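Local coordinates for BtGH115A (Bacteroides thetaiotaomicron, PDB 5BY3), which probably hydrolyses glycosidic bonds as a family GH115 4-O-methyl-alpha-glucuronidase with specificity for decorated arabinogalactans, at residues K438-E441 / Y442-E445. Residues are numbered along the deposited sequence; the frame is centred on the assembly and turned at random.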
# COMPACT_ATOMS: atom_id res chain seq x y z
N LYS A 438 -9.41 3.45 5.19
CA LYS A 438 -10.33 2.29 5.27
C LYS A 438 -10.78 1.98 3.83
O LYS A 438 -11.09 2.91 3.11
CB LYS A 438 -11.49 2.58 6.25
CG LYS A 438 -10.99 3.09 7.62
CD LYS A 438 -12.09 3.51 8.61
CE LYS A 438 -12.96 2.34 9.03
NZ LYS A 438 -12.18 1.21 9.62
N PRO A 439 -10.79 0.73 3.37
CA PRO A 439 -10.64 -0.46 4.20
C PRO A 439 -9.36 -1.27 3.84
O PRO A 439 -9.45 -2.43 3.46
CB PRO A 439 -11.88 -1.24 3.80
CG PRO A 439 -11.96 -1.04 2.28
CD PRO A 439 -11.47 0.41 2.09
N ALA A 440 -8.20 -0.63 3.92
CA ALA A 440 -6.89 -1.18 3.56
C ALA A 440 -6.02 -1.31 4.79
O ALA A 440 -4.77 -1.37 4.68
CB ALA A 440 -6.19 -0.22 2.59
N GLU A 441 -6.69 -1.27 5.96
CA GLU A 441 -6.04 -1.33 7.25
C GLU A 441 -4.91 -2.37 7.31
O GLU A 441 -3.79 -2.11 7.79
CB GLU A 441 -7.06 -1.67 8.32
CG GLU A 441 -8.17 -0.63 8.52
CD GLU A 441 -9.48 -0.97 7.80
OE1 GLU A 441 -9.50 -1.84 6.90
OE2 GLU A 441 -10.51 -0.36 8.16
N TYR A 442 -5.20 -3.55 6.80
CA TYR A 442 -4.23 -4.59 6.89
C TYR A 442 -2.99 -4.29 6.00
O TYR A 442 -1.86 -4.28 6.54
CB TYR A 442 -4.81 -6.00 6.62
CG TYR A 442 -3.68 -7.01 6.69
CD1 TYR A 442 -3.06 -7.28 7.91
CD2 TYR A 442 -3.14 -7.59 5.53
CE1 TYR A 442 -1.98 -8.14 7.98
CE2 TYR A 442 -2.05 -8.46 5.60
CZ TYR A 442 -1.49 -8.72 6.84
OH TYR A 442 -0.42 -9.55 6.96
N GLN A 443 -3.19 -4.05 4.70
CA GLN A 443 -2.06 -3.78 3.77
C GLN A 443 -1.16 -2.61 4.22
O GLN A 443 0.07 -2.69 4.11
CB GLN A 443 -2.53 -3.53 2.33
CG GLN A 443 -3.19 -4.74 1.64
CD GLN A 443 -4.72 -4.81 1.80
OE1 GLN A 443 -5.31 -4.16 2.69
NE2 GLN A 443 -5.38 -5.62 0.97
N ILE A 444 -1.79 -1.58 4.78
CA ILE A 444 -1.14 -0.40 5.29
C ILE A 444 -0.21 -0.82 6.42
O ILE A 444 0.95 -0.41 6.45
CB ILE A 444 -2.17 0.65 5.76
CG1 ILE A 444 -2.96 1.22 4.56
CG2 ILE A 444 -1.50 1.79 6.56
CD1 ILE A 444 -4.22 1.99 4.93
N GLU A 445 -0.70 -1.64 7.33
CA GLU A 445 0.14 -2.01 8.46
C GLU A 445 1.27 -2.94 8.01
O GLU A 445 2.41 -2.84 8.50
CB GLU A 445 -0.69 -2.65 9.57
CG GLU A 445 0.11 -2.88 10.85
CD GLU A 445 -0.74 -3.37 12.00
OE1 GLU A 445 -1.96 -3.09 12.03
OE2 GLU A 445 -0.18 -4.04 12.90
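Ile444 reaches back along the first turn of helix 441-452 to Ala440, the N-cap residue. Its CB lies 3.5 Å from Ala440 O, and CG1 comes closer to the same oxygen, at 3.2 Å. With CG1 beside the backbone N (chi1 -67°) and the chain extended beyond it, CD1 ends 3.4 Å from Ala440 O and touches the Ala440 CB methyl at 3.8 Å. The same side chain also packs on the loop residues Leu206 and Val434. Ile444 N donates to Ala440 O at 3.0 Å, nearly straight (167°). Glu445 N follows with a longer bond of 3.2 Å to Glu441 O. These bonds open the helix that follows strand 429-433 of the eight-stranded parallel TIM-barrel sheet, with the side chain of Ala440 about 8 Å from the bound nickel ion. An alanine in place of Ile444 removes CG1, CG2 and CD1 and is likely to open a gap over the Ala440 methyl and against Leu206 and Val434. Gln443, bent at chi2 (91°), turns its amide back so that OE1 stands 3.5 Å from Ala440 CA; OE1 is hydrogen-bonded with Ser407 OG, and NE2 donates to Met409 O. Before the helix, Lys438 NZ forms a salt bridge to Glu441 OE2. The same ammonium is also paired with Glu557 and donates to Trp135 O.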